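Local coordinates for halohydrin epoxidase A (Corynebacterium sp., PDB 4Z9F), which probably converts halohydrins to epoxides with release of hydrogen halide, using a short-chain dehydrogenase-like Rossmann fold, at residues S78-P83 with I108-L113; I130-S135 with Y173-N178; S134-K139 with P149-T154. The protein carries 1 engineered substitution. All coordinates share one frame; numbering follows the deposited sequence.

Contact 1 of 3, residues S78-P83 with I108-L113; sequences SNDYIP and IFPILL
Ser-78 OG donates a hydrogen bond of 2.7 Å to Asp-80 OD2, two residues on in the same segment, and Pro-110 CB of the helix packs against that same carboxylate oxygen at 3.4 Å. The hydroxyl comes in on the syn side of the carboxylate, 22° out of its plane. That bond limits how far the carboxylate can swing, and both of its oxygens meet the helix: OD1 of Asp-80 lies 3.4 Å from Phe-109 CD1, with the carboxylate and the ring turned 71° apart, and also touches Pro-110 CD at 3.7 Å. The acid therefore lies across the proline ring, one oxygen near CB and the other near CD.

Ser-78 OG itself rests between two apolar groups, Pro-110 CB and Leu-113 CD2, each 3.8 Å from it. Its position follows from chi1 of -174°, which places OG opposite the backbone N and beside the carbonyl carbon. Pro-110 has no N-H to give to the turn before it, and the helix kinks there; its ring carbons CB, CG and CD face the strand end.

Phe-131 of the neighbouring strand lies against both Ser-78 and Pro-110, and Thr-154 of helix 147-165 also touches the proline. Strand 73-79 leads through a loop into helix 96-123 and then to strand 127-132, next to it in the parallel sheet, so this packing of strand end on helix belongs to a beta-alpha-beta unit of the Rossmann fold.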
# COMPACT_ATOMS: atom_id res chain seq x y z
N SER C 78 -10.66 15.47 -14.33
CA SER C 78 -11.43 14.34 -14.83
C SER C 78 -12.30 13.85 -13.68
O SER C 78 -11.91 12.98 -12.91
CB SER C 78 -10.51 13.24 -15.34
OG SER C 78 -11.27 12.21 -15.94
N ASN C 79 -13.49 14.42 -13.58
CA ASN C 79 -14.39 14.22 -12.45
C ASN C 79 -15.40 13.14 -12.83
O ASN C 79 -16.56 13.40 -13.14
CB ASN C 79 -15.03 15.55 -12.07
CG ASN C 79 -16.15 15.40 -11.08
OD1 ASN C 79 -15.96 14.96 -9.94
ND2 ASN C 79 -17.34 15.81 -11.50
N ASP C 80 -14.94 11.89 -12.80
CA ASP C 80 -15.77 10.79 -13.26
C ASP C 80 -16.67 10.30 -12.13
O ASP C 80 -16.29 10.30 -10.96
CB ASP C 80 -14.88 9.67 -13.80
CG ASP C 80 -13.95 10.16 -14.90
OD1 ASP C 80 -14.45 10.38 -16.03
OD2 ASP C 80 -12.74 10.37 -14.64
N TYR C 81 -17.89 9.90 -12.50
CA TYR C 81 -18.89 9.45 -11.55
C TYR C 81 -19.91 8.62 -12.31
O TYR C 81 -19.98 8.66 -13.54
CB TYR C 81 -19.55 10.63 -10.83
CG TYR C 81 -20.90 11.01 -11.42
CD1 TYR C 81 -22.08 10.71 -10.74
CD2 TYR C 81 -20.99 11.63 -12.66
CE1 TYR C 81 -23.31 11.04 -11.28
CE2 TYR C 81 -22.22 11.97 -13.20
CZ TYR C 81 -23.37 11.67 -12.50
OH TYR C 81 -24.59 12.00 -13.05
N ILE C 82 -20.68 7.83 -11.57
CA ILE C 82 -21.79 7.09 -12.17
C ILE C 82 -23.01 7.38 -11.31
O ILE C 82 -22.87 7.57 -10.09
CB ILE C 82 -21.46 5.59 -12.31
CG1 ILE C 82 -22.52 4.88 -13.16
CG2 ILE C 82 -21.30 4.92 -10.94
CD1 ILE C 82 -22.09 3.51 -13.68
N PRO C 83 -24.20 7.51 -11.89
CA PRO C 83 -25.39 7.83 -11.08
C PRO C 83 -25.65 6.75 -10.03
O PRO C 83 -25.64 5.55 -10.33
CB PRO C 83 -26.52 7.91 -12.11
CG PRO C 83 -25.82 8.37 -13.37
CD PRO C 83 -24.48 7.66 -13.33
N ILE C 108 -13.05 3.56 -18.61
CA ILE C 108 -12.83 3.74 -20.04
C ILE C 108 -12.93 5.21 -20.43
O ILE C 108 -12.06 5.75 -21.13
CB ILE C 108 -13.80 2.87 -20.85
CG1 ILE C 108 -13.61 1.39 -20.50
CG2 ILE C 108 -13.56 3.07 -22.35
CD1 ILE C 108 -12.30 0.80 -20.96
N PHE C 109 -14.00 5.88 -19.98
CA PHE C 109 -14.16 7.31 -20.25
C PHE C 109 -12.92 8.13 -19.88
O PHE C 109 -12.46 8.90 -20.73
CB PHE C 109 -15.42 7.81 -19.52
CG PHE C 109 -15.86 9.20 -19.90
CD1 PHE C 109 -15.21 10.32 -19.39
CD2 PHE C 109 -16.96 9.39 -20.73
CE1 PHE C 109 -15.63 11.59 -19.72
CE2 PHE C 109 -17.38 10.66 -21.05
CZ PHE C 109 -16.71 11.76 -20.55
N PRO C 110 -12.34 8.02 -18.68
CA PRO C 110 -11.13 8.81 -18.41
C PRO C 110 -9.93 8.40 -19.26
O PRO C 110 -9.13 9.27 -19.61
CB PRO C 110 -10.88 8.58 -16.91
CG PRO C 110 -11.68 7.35 -16.55
CD PRO C 110 -12.86 7.35 -17.46
N ILE C 111 -9.79 7.12 -19.62
CA ILE C 111 -8.66 6.72 -20.48
C ILE C 111 -8.78 7.38 -21.85
O ILE C 111 -7.80 7.91 -22.39
CB ILE C 111 -8.59 5.19 -20.59
CG1 ILE C 111 -7.95 4.61 -19.33
CG2 ILE C 111 -7.79 4.78 -21.82
CD1 ILE C 111 -8.03 3.10 -19.25
N LEU C 112 -9.97 7.33 -22.45
CA LEU C 112 -10.16 7.96 -23.76
C LEU C 112 -9.95 9.46 -23.69
O LEU C 112 -9.40 10.06 -24.63
CB LEU C 112 -11.56 7.65 -24.31
CG LEU C 112 -11.87 6.19 -24.68
CD1 LEU C 112 -13.26 6.08 -25.29
CD2 LEU C 112 -10.82 5.63 -25.63
N LEU C 113 -10.39 10.10 -22.60
CA LEU C 113 -10.12 11.52 -22.41
C LEU C 113 -8.63 11.79 -22.31
O LEU C 113 -8.09 12.64 -23.02
CB LEU C 113 -10.84 12.03 -21.16
CG LEU C 113 -10.47 13.44 -20.69
CD1 LEU C 113 -10.83 14.46 -21.75
CD2 LEU C 113 -11.19 13.77 -19.40

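Contact 2 of 3, residues I130-S135 with Y173-N178; sequences IFITSS and YAIGPN
Ile-175 lays its CD1 against CG2 of Ile-130, 3.7 Å away, and reaches CD1 of Ile-132 at 4.2 Å. Its ethyl arm thus touches both isoleucines of the other strand. Ile-132 and Ile-175 run side by side and point the same way, whereas Ile-132 and Pro-177 cross at about a right angle, with CG2 against CG. Tyr-173 continues this apolar face beside Ile-130, and Leu-219, Leu-223 and Met-216 of helix 213-224 cover it.

The two strands are parallel neighbours, 24° apart in direction, and are the two strands of the beta-alpha-beta unit whose connecting helix is 147-165. On the other sheet face Phe-131 packs against that helix, while its ring edge meets Tyr-173 O in plane. The ladder itself is regular: Phe-131 N donates to Tyr-173 O, and Ile-175 N to Phe-131 O, both at 2.9 Å.

Ile-175 O is then held twice by one residue. Thr-133 N comes almost straight down the carbonyl at 2.8 Å, and Thr-133 OG1 arrives at 2.9 Å from above the carbonyl plane, 55° out of it. A chi1 of 64° keeps that hydroxyl close to its own backbone N, which lets both donors reach the one carbonyl oxygen. Beyond this point the pairing loses its regularity. Ser-134 N is buried without a partner, Pro-177 CD packs on Ser-134 CA, and Ser-135 N donates to Pro-177 O at 3.1 Å from above the carbonyl plane.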
# COMPACT_ATOMS: atom_id res chain seq x y z
N ILE C 130 -6.06 15.97 -13.22
CA ILE C 130 -6.43 15.53 -11.88
C ILE C 130 -7.65 14.63 -12.01
O ILE C 130 -8.70 15.06 -12.51
CB ILE C 130 -6.73 16.73 -10.97
CG1 ILE C 130 -5.50 17.62 -10.87
CG2 ILE C 130 -7.15 16.25 -9.58
CD1 ILE C 130 -5.80 19.00 -10.41
N PHE C 131 -7.51 13.38 -11.57
CA PHE C 131 -8.58 12.41 -11.67
C PHE C 131 -9.29 12.33 -10.32
O PHE C 131 -8.64 12.08 -9.29
CB PHE C 131 -8.04 11.04 -12.08
CG PHE C 131 -7.54 11.00 -13.50
CD1 PHE C 131 -6.27 11.46 -13.82
CD2 PHE C 131 -8.34 10.47 -14.50
CE1 PHE C 131 -5.81 11.41 -15.14
CE2 PHE C 131 -7.88 10.43 -15.82
CZ PHE C 131 -6.61 10.89 -16.14
N ILE C 132 -10.59 12.56 -10.31
CA ILE C 132 -11.39 12.36 -9.11
C ILE C 132 -11.86 10.92 -9.11
O ILE C 132 -12.60 10.50 -10.01
CB ILE C 132 -12.57 13.33 -9.03
CG1 ILE C 132 -12.15 14.75 -9.41
CG2 ILE C 132 -13.19 13.29 -7.61
CD1 ILE C 132 -11.23 15.48 -8.43
N THR C 133 -11.40 10.15 -8.12
CA THR C 133 -11.69 8.72 -8.08
C THR C 133 -12.51 8.45 -6.82
O THR C 133 -13.62 8.97 -6.68
CB THR C 133 -10.39 7.90 -8.15
OG1 THR C 133 -9.57 8.16 -7.00
CG2 THR C 133 -9.60 8.31 -9.40
N SER C 134 -11.95 7.70 -5.88
CA SER C 134 -12.70 7.36 -4.68
C SER C 134 -11.72 6.77 -3.68
O SER C 134 -10.65 6.28 -4.06
CB SER C 134 -13.81 6.35 -4.98
OG SER C 134 -14.41 5.93 -3.76
N SER C 135 -12.09 6.80 -2.40
CA SER C 135 -11.27 6.11 -1.42
C SER C 135 -11.10 4.64 -1.78
O SER C 135 -10.04 4.05 -1.51
CB SER C 135 -11.87 6.24 -0.02
OG SER C 135 -13.08 5.52 0.08
N TYR C 173 -2.50 13.25 -11.23
CA TYR C 173 -2.78 13.00 -9.81
C TYR C 173 -4.14 12.32 -9.70
O TYR C 173 -5.00 12.47 -10.56
CB TYR C 173 -2.83 14.28 -8.96
CG TYR C 173 -1.70 15.27 -9.17
CD1 TYR C 173 -0.59 15.28 -8.32
CD2 TYR C 173 -1.76 16.21 -10.19
CE1 TYR C 173 0.43 16.18 -8.50
CE2 TYR C 173 -0.74 17.12 -10.38
CZ TYR C 173 0.36 17.09 -9.53
OH TYR C 173 1.38 18.00 -9.70
N ALA C 174 -4.33 11.59 -8.60
CA ALA C 174 -5.62 11.03 -8.27
C ALA C 174 -6.04 11.51 -6.89
O ALA C 174 -5.22 11.57 -5.97
CB ALA C 174 -5.61 9.50 -8.31
N ILE C 175 -7.30 11.90 -6.76
CA ILE C 175 -7.88 12.25 -5.47
C ILE C 175 -8.94 11.20 -5.15
O ILE C 175 -9.75 10.84 -6.02
CB ILE C 175 -8.47 13.67 -5.47
CG1 ILE C 175 -7.39 14.68 -5.86
CG2 ILE C 175 -9.05 13.99 -4.09
CD1 ILE C 175 -7.89 16.11 -5.99
N GLY C 176 -8.89 10.68 -3.92
CA GLY C 176 -9.81 9.65 -3.49
C GLY C 176 -10.67 10.12 -2.34
O GLY C 176 -10.32 9.97 -1.16
N PRO C 177 -11.82 10.70 -2.66
CA PRO C 177 -12.68 11.26 -1.61
C PRO C 177 -13.55 10.21 -0.94
O PRO C 177 -13.90 9.18 -1.53
CB PRO C 177 -13.57 12.27 -2.37
CG PRO C 177 -13.05 12.30 -3.80
CD PRO C 177 -12.33 11.00 -4.01
N ASN C 178 -13.88 10.50 0.31
CA ASN C 178 -14.97 9.88 1.07
C ASN C 178 -15.38 10.88 2.14
O ASN C 178 -14.58 11.73 2.54
CB ASN C 178 -14.57 8.53 1.69
CG ASN C 178 -15.78 7.64 2.01
OD1 ASN C 178 -16.94 8.01 1.78
ND2 ASN C 178 -15.50 6.45 2.56

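Contact 3 of 3, residues S134-K139 with P149-T154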
# COMPACT_ATOMS: atom_id res chain seq x y z
N SER C 134 -11.95 7.70 -5.88
CA SER C 134 -12.70 7.36 -4.68
C SER C 134 -11.72 6.77 -3.68
O SER C 134 -10.65 6.28 -4.06
CB SER C 134 -13.81 6.35 -4.98
OG SER C 134 -14.41 5.93 -3.76
N SER C 135 -12.09 6.80 -2.40
CA SER C 135 -11.27 6.11 -1.42
C SER C 135 -11.10 4.64 -1.78
O SER C 135 -10.04 4.05 -1.51
CB SER C 135 -11.87 6.24 -0.02
OG SER C 135 -13.08 5.52 0.08
N VAL C 136 -12.11 4.03 -2.42
CA VAL C 136 -12.02 2.62 -2.78
C VAL C 136 -11.08 2.39 -3.95
O VAL C 136 -10.85 1.25 -4.34
CB VAL C 136 -13.38 1.97 -3.10
CG1 VAL C 136 -14.27 2.00 -1.87
CG2 VAL C 136 -14.06 2.65 -4.30
N GLY C 137 -10.52 3.45 -4.53
CA GLY C 137 -9.42 3.25 -5.45
C GLY C 137 -8.18 2.69 -4.79
O GLY C 137 -7.29 2.19 -5.48
N LYS C 138 -8.10 2.77 -3.45
CA LYS C 138 -6.95 2.28 -2.71
C LYS C 138 -7.34 1.29 -1.61
O LYS C 138 -6.56 0.40 -1.29
CB LYS C 138 -6.18 3.46 -2.10
CG LYS C 138 -5.25 4.13 -3.09
CD LYS C 138 -3.98 3.32 -3.26
CE LYS C 138 -3.08 3.92 -4.33
NZ LYS C 138 -1.91 3.05 -4.60
N LYS C 139 -8.52 1.45 -1.00
CA LYS C 139 -8.94 0.60 0.12
C LYS C 139 -10.33 0.06 -0.16
O LYS C 139 -11.28 0.86 -0.31
CB LYS C 139 -8.88 1.36 1.45
CG LYS C 139 -9.05 0.50 2.72
CD LYS C 139 -10.53 0.42 3.13
CE LYS C 139 -11.02 1.71 3.80
NZ LYS C 139 -12.50 1.93 3.66
N PRO C 149 -13.20 -1.87 -8.17
CA PRO C 149 -12.30 -2.22 -9.29
C PRO C 149 -12.17 -1.14 -10.35
O PRO C 149 -11.05 -0.82 -10.77
CB PRO C 149 -12.95 -3.49 -9.84
CG PRO C 149 -13.48 -4.16 -8.60
CD PRO C 149 -14.00 -3.03 -7.74
N ALA C 150 -13.28 -0.54 -10.76
CA ALA C 150 -13.21 0.51 -11.78
C ALA C 150 -12.44 1.73 -11.29
O ALA C 150 -11.64 2.32 -12.03
CB ALA C 150 -14.63 0.89 -12.22
N ARG C 151 -12.66 2.15 -10.04
CA ARG C 151 -11.87 3.25 -9.49
C ARG C 151 -10.40 2.87 -9.38
O ARG C 151 -9.52 3.69 -9.67
CB ARG C 151 -12.41 3.66 -8.11
CG ARG C 151 -13.80 4.28 -8.12
CD ARG C 151 -13.82 5.63 -8.82
NE ARG C 151 -15.07 6.36 -8.56
CZ ARG C 151 -15.39 7.50 -9.13
NH1 ARG C 151 -16.54 8.09 -8.83
NH2 ARG C 151 -14.59 8.05 -10.03
N ALA C 152 -10.10 1.66 -8.92
CA ALA C 152 -8.70 1.27 -8.77
C ALA C 152 -7.97 1.26 -10.10
O ALA C 152 -6.78 1.57 -10.17
CB ALA C 152 -8.58 -0.10 -8.09
N ALA C 153 -8.66 0.87 -11.18
CA ALA C 153 -8.02 0.92 -12.49
C ALA C 153 -7.55 2.34 -12.82
O ALA C 153 -6.44 2.53 -13.32
CB ALA C 153 -8.98 0.41 -13.58
N THR C 154 -8.38 3.34 -12.50
CA THR C 154 -8.03 4.71 -12.85
C THR C 154 -6.98 5.30 -11.91
O THR C 154 -6.17 6.14 -12.31
CB THR C 154 -9.30 5.56 -12.87
OG1 THR C 154 -10.19 5.02 -13.86
CG2 THR C 154 -9.01 6.98 -13.20
O HOH W 1 -5.29 1.23 -7.79
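The 3-10 segment 135-137 runs close against helix 147-165, bringing Gly-137 CA to within 3.9 Å of Ala-152 CA. At so short a spacing, backbone nearly meets backbone: Gly-137 O rests 3.7 Å from Ala-152 CA. A water spans the same spot, donating to Gly-137 O and, at 2.8 Å, to Ala-152 O.

Arg-151 carries the side-chain part. Its CB faces Gly-137 CA, and its chain bends at chi2 (-67°) before running on extended past Ser-134, whose CB lies 3.8 Å from both CG and NE. Val-136 CG2 adds a looser touch on the same CG at 4.2 Å. These contacts use the stem and NE; the terminal nitrogens go elsewhere, NH1 bonding Tyr-147 OH and NH2 bonding Asp-80 O, which should limit the rotation of the guanidinium group.

Ser-134, Tyr-147 and Arg-151 are consistent with the Ser-Tyr-Arg triad of halohydrin dehalogenases, in which the arginine takes the place of the short-chain dehydrogenase lysine. Ser-134 OG also forms an ST turn, accepting a hydrogen bond from Val-136 N at 3.3 Å (161° at the hydrogen). Gly-137 N closes back on Ser-134 O. The helix meanwhile belongs to a subunit interface as well: Ala-152 packs on Ala-156 of a second subunit, and Pro-149 on its Leu-157.

Overall arrangement
From the N terminus, contact 1 comes first: 78-83 and 108-113 close a loop of 24 residues, which ends before the other two begin. Contacts 2 and 3 both start from 130-139, sharing Ser-134 and Ser-135. Contact 3 closes the shorter loop, returning to helix 147-165 after nine residues, while contact 2 waits for strand 170-177, so segment 149-154 of contact 3 falls within the span of contact 2. Contacts 1 and 2 meet where strands 73-79 and 127-132 pair through Ser-78, and Pro-110 touches Thr-154 between contacts 1 and 3. Together they tie three neighbouring sheet strands to helices 96-123 and 147-165.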